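Local coordinates for putative curved DNA-binding protein (Chaetomium thermophilum var. thermophilum DSM 1495, PDB 4IPA) that probably acts in ribosome biogenesis as an Arx1 protein with the methionine aminopeptidase (M24) fold, and may bind DNA, at residues V163-L174 against I381-K391. Numbering follows the deposited sequence.
Sequences VLLRLMVPPGLL and ILKILEQPLSK
Arg166 reaches from helix 148-167 past Ile384 to the backbone oxygen of Gln387, just beyond helix 379-386. CB packs on CG2 of Ile384 at 3.9 Å. The chain then runs extended from CG to NE (chi3 -177°), carrying CD past the backbone oxygen of Ile384, CD to O 3.2 Å. NE donates to Gln387 O at 2.8 Å, a bent bond (148° at the hydrogen) with the carbonyl oxygen tilted slightly from the guanidinium plane. NH2 donates to a water that in turn donates to the same Gln387 oxygen, so two donors grip that carbonyl just past the helix end. NH1 forms a salt bridge with Glu162, and CG of Leu389 lies over one guanidinium face. With an alanine here, Gln387 O would probably lose its direct donor, Glu162 its charged partner and Leu389 the group against its CG. Toward the helix, Val163 CG2 meets Leu385 CD2 at 3.8 Å, the two side chains crossing at about a right angle. Farther along, Leu389 CD2 rests on Leu165 CB (3.7 Å), and near the chain end Leu174 CD2 touches Lys391 CG (3.6 Å). The last modelled residues are thus held against the M24 fold by apolar packing, by the arginine's direct and water-mediated bonds to Gln387 O, and by backbone hydrogen bonds of Leu389 with Ile356 and Lys391 with Asn354; the arginine's charge probably also suits the carbonyl-rich helix end.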
loop_
_atom_site.group_PDB
_atom_site.type_symbol
_atom_site.label_atom_id
_atom_site.label_comp_id
_atom_site.label_asym_id
_atom_site.label_seq_id
_atom_site.Cartn_x
_atom_site.Cartn_y
_atom_site.Cartn_z
ATOM N N VAL A 163 15.550 2.961 0.238
ATOM C CA VAL A 163 15.993 4.232 -0.314
ATOM C C VAL A 163 14.900 5.302 -0.210
ATOM O O VAL A 163 15.153 6.394 0.290
ATOM C CB VAL A 163 16.479 4.098 -1.770
ATOM C CG1 VAL A 163 16.805 5.487 -2.365
ATOM C CG2 VAL A 163 17.693 3.197 -1.817
ATOM N N LEU A 164 13.691 4.991 -0.667
ATOM C CA LEU A 164 12.567 5.936 -0.575
ATOM C C LEU A 164 12.358 6.470 0.849
ATOM O O LEU A 164 12.241 7.675 1.062
ATOM C CB LEU A 164 11.266 5.294 -1.079
ATOM C CG LEU A 164 10.025 6.178 -0.972
ATOM C CD1 LEU A 164 10.323 7.569 -1.545
ATOM C CD2 LEU A 164 8.796 5.540 -1.662
ATOM N N LEU A 165 12.306 5.570 1.823
ATOM C CA LEU A 165 12.119 5.975 3.213
ATOM C C LEU A 165 13.179 6.996 3.682
ATOM O O LEU A 165 12.856 7.960 4.386
ATOM C CB LEU A 165 12.090 4.745 4.130
ATOM C CG LEU A 165 10.857 3.834 3.995
ATOM C CD1 LEU A 165 10.962 2.572 4.881
ATOM C CD2 LEU A 165 9.565 4.601 4.296
ATOM N N ARG A 166 14.429 6.772 3.280
ATOM C CA ARG A 166 15.540 7.658 3.620
ATOM C C ARG A 166 15.477 8.993 2.875
ATOM O O ARG A 166 15.886 10.021 3.408
ATOM C CB ARG A 166 16.878 6.954 3.380
ATOM C CG ARG A 166 17.260 6.034 4.528
ATOM C CD ARG A 166 18.205 4.934 4.091
ATOM N NE ARG A 166 18.481 4.033 5.203
ATOM C CZ ARG A 166 17.728 2.978 5.518
ATOM N NH1 ARG A 166 16.650 2.687 4.793
ATOM N NH2 ARG A 166 18.051 2.221 6.560
ATOM N N LEU A 167 14.938 8.979 1.657
ATOM C CA LEU A 167 14.756 10.208 0.892
ATOM C C LEU A 167 13.646 11.056 1.492
ATOM O O LEU A 167 13.456 12.211 1.095
ATOM C CB LEU A 167 14.443 9.902 -0.575
ATOM C CG LEU A 167 15.603 9.256 -1.342
ATOM C CD1 LEU A 167 15.236 8.917 -2.785
ATOM C CD2 LEU A 167 16.796 10.196 -1.303
ATOM N N MET A 168 12.915 10.489 2.450
ATOM C CA MET A 168 11.766 11.183 3.023
ATOM C C MET A 168 12.079 11.871 4.353
ATOM O O MET A 168 11.302 12.689 4.838
ATOM C CB MET A 168 10.567 10.236 3.171
ATOM C CG MET A 168 9.955 9.763 1.843
ATOM S SD MET A 168 8.486 8.726 2.104
ATOM C CE MET A 168 7.224 9.950 2.510
ATOM N N VAL A 169 13.205 11.523 4.952
ATOM C CA VAL A 169 13.680 12.236 6.123
ATOM C C VAL A 169 13.953 13.689 5.723
ATOM O O VAL A 169 14.736 13.943 4.812
ATOM C CB VAL A 169 14.947 11.573 6.689
ATOM C CG1 VAL A 169 15.416 12.308 7.955
ATOM C CG2 VAL A 169 14.652 10.116 7.008
ATOM N N PRO A 170 13.253 14.644 6.360
ATOM C CA PRO A 170 13.473 16.075 6.114
ATOM C C PRO A 170 14.950 16.414 6.290
ATOM O O PRO A 170 15.584 15.915 7.223
ATOM C CB PRO A 170 12.641 16.743 7.205
ATOM C CG PRO A 170 11.523 15.785 7.425
ATOM C CD PRO A 170 12.132 14.410 7.283
ATOM N N PRO A 171 15.499 17.233 5.386
ATOM C CA PRO A 171 16.940 17.504 5.358
ATOM C C PRO A 171 17.473 17.935 6.719
ATOM O O PRO A 171 16.915 18.830 7.349
ATOM C CB PRO A 171 17.052 18.650 4.348
ATOM C CG PRO A 171 15.890 18.426 3.424
ATOM C CD PRO A 171 14.779 17.956 4.320
ATOM N N GLY A 172 18.525 17.272 7.176
ATOM C CA GLY A 172 19.223 17.691 8.376
ATOM C C GLY A 172 18.679 17.191 9.702
ATOM O O GLY A 172 19.342 17.318 10.735
ATOM N N LEU A 173 17.480 16.619 9.682
ATOM C CA LEU A 173 16.840 16.146 10.906
ATOM C C LEU A 173 17.740 15.196 11.703
ATOM O O LEU A 173 17.765 15.224 12.931
ATOM C CB LEU A 173 15.506 15.468 10.579
ATOM C CG LEU A 173 14.622 15.123 11.777
ATOM C CD1 LEU A 173 14.126 16.409 12.468
ATOM C CD2 LEU A 173 13.448 14.221 11.359
ATOM N N LEU A 174 18.491 14.356 11.007
ATOM C CA LEU A 174 19.312 13.369 11.694
ATOM C C LEU A 174 20.817 13.574 11.449
ATOM O O LEU A 174 21.624 12.717 11.792
ATOM C CB LEU A 174 18.879 11.951 11.297
ATOM C CG LEU A 174 17.369 11.632 11.349
ATOM C CD1 LEU A 174 17.024 10.362 10.531
ATOM C CD2 LEU A 174 16.825 11.533 12.790
ATOM N N ILE A 381 23.725 5.823 -4.208
ATOM C CA ILE A 381 22.736 4.973 -3.566
ATOM C C ILE A 381 23.259 4.231 -2.328
ATOM O O ILE A 381 22.596 4.221 -1.289
ATOM C CB ILE A 381 22.112 4.004 -4.575
ATOM C CG1 ILE A 381 21.265 4.786 -5.560
ATOM C CG2 ILE A 381 21.240 2.980 -3.881
ATOM C CD1 ILE A 381 20.705 3.926 -6.648
ATOM N N LEU A 382 24.443 3.629 -2.416
ATOM C CA LEU A 382 25.002 2.925 -1.249
ATOM C C LEU A 382 25.198 3.877 -0.068
ATOM O O LEU A 382 25.053 3.491 1.093
ATOM C CB LEU A 382 26.317 2.213 -1.587
ATOM C CG LEU A 382 26.218 1.065 -2.590
ATOM C CD1 LEU A 382 27.620 0.602 -2.941
ATOM C CD2 LEU A 382 25.386 -0.093 -2.035
ATOM N N LYS A 383 25.520 5.126 -0.377
ATOM C CA LYS A 383 25.685 6.134 0.655
ATOM C C LYS A 383 24.342 6.484 1.328
ATOM O O LYS A 383 24.231 6.478 2.560
ATOM C CB LYS A 383 26.398 7.357 0.079
ATOM C CG LYS A 383 27.839 7.103 -0.323
ATOM C CD LYS A 383 28.497 8.355 -0.915
ATOM C CE LYS A 383 29.964 8.100 -1.297
ATOM N NZ LYS A 383 30.618 9.300 -1.900
ATOM N N ILE A 384 23.318 6.744 0.525
ATOM C CA ILE A 384 21.961 6.910 1.051
ATOM C C ILE A 384 21.553 5.755 1.978
ATOM O O ILE A 384 21.064 5.978 3.085
ATOM C CB ILE A 384 20.929 7.067 -0.081
ATOM C CG1 ILE A 384 21.187 8.361 -0.857
ATOM C CG2 ILE A 384 19.516 7.086 0.479
ATOM C CD1 ILE A 384 20.625 8.353 -2.258
ATOM N N LEU A 385 21.791 4.524 1.543
ATOM C CA LEU A 385 21.466 3.357 2.360
ATOM C C LEU A 385 22.162 3.333 3.716
ATOM O O LEU A 385 21.685 2.675 4.641
ATOM C CB LEU A 385 21.781 2.071 1.603
ATOM C CG LEU A 385 20.755 1.776 0.509
ATOM C CD1 LEU A 385 21.146 0.539 -0.281
ATOM C CD2 LEU A 385 19.389 1.614 1.153
ATOM N N GLU A 386 23.289 4.036 3.830
ATOM C CA GLU A 386 24.003 4.141 5.107
ATOM C C GLU A 386 23.358 5.151 6.065
ATOM O O GLU A 386 23.562 5.079 7.276
ATOM C CB GLU A 386 25.478 4.500 4.882
ATOM C CG GLU A 386 26.303 3.369 4.267
ATOM C CD GLU A 386 26.111 2.045 5.003
ATOM O OE1 GLU A 386 26.399 1.991 6.213
ATOM O OE2 GLU A 386 25.661 1.059 4.375
ATOM N N GLN A 387 22.593 6.091 5.520
ATOM C CA GLN A 387 21.898 7.076 6.336
ATOM C C GLN A 387 20.868 6.393 7.229
ATOM O O GLN A 387 20.246 5.410 6.833
ATOM C CB GLN A 387 21.200 8.105 5.455
ATOM C CG GLN A 387 22.105 8.807 4.475
ATOM C CD GLN A 387 21.320 9.623 3.469
ATOM O OE1 GLN A 387 21.861 10.061 2.446
ATOM N NE2 GLN A 387 20.029 9.824 3.748
ATOM N N PRO A 388 20.693 6.909 8.449
ATOM C CA PRO A 388 19.738 6.304 9.379
ATOM C C PRO A 388 18.319 6.739 9.038
ATOM O O PRO A 388 18.134 7.732 8.335
ATOM C CB PRO A 388 20.159 6.891 10.728
ATOM C CG PRO A 388 20.717 8.238 10.378
ATOM C CD PRO A 388 21.371 8.088 9.025
ATOM N N LEU A 389 17.334 5.987 9.508
ATOM C CA LEU A 389 15.938 6.336 9.300
ATOM C C LEU A 389 15.420 7.150 10.481
ATOM O O LEU A 389 14.484 7.948 10.354
ATOM C CB LEU A 389 15.104 5.067 9.129
ATOM C CG LEU A 389 14.636 4.769 7.707
ATOM C CD1 LEU A 389 13.838 3.474 7.687
ATOM C CD2 LEU A 389 13.808 5.933 7.147
ATOM N N SER A 390 16.048 6.956 11.632
ATOM C CA SER A 390 15.637 7.641 12.845
ATOM C C SER A 390 16.793 7.657 13.834
ATOM O O SER A 390 17.825 7.057 13.573
ATOM C CB SER A 390 14.478 6.888 13.483
ATOM O OG SER A 390 14.959 5.676 14.046
ATOM N N LYS A 391 16.608 8.353 14.956
ATOM C CA LYS A 391 17.513 8.278 16.094
ATOM C C LYS A 391 16.945 7.257 17.067
ATOM O O LYS A 391 15.879 7.475 17.642
ATOM C CB LYS A 391 17.603 9.615 16.829
ATOM C CG LYS A 391 18.114 10.812 16.042
ATOM C CD LYS A 391 18.011 12.072 16.935
ATOM C CE LYS A 391 17.934 13.377 16.138
ATOM N NZ LYS A 391 17.299 14.491 16.926
HETATM O O HOH W 1 20.443 2.712 8.206
HETATM O O HOH W 2 15.685 16.462 15.389
#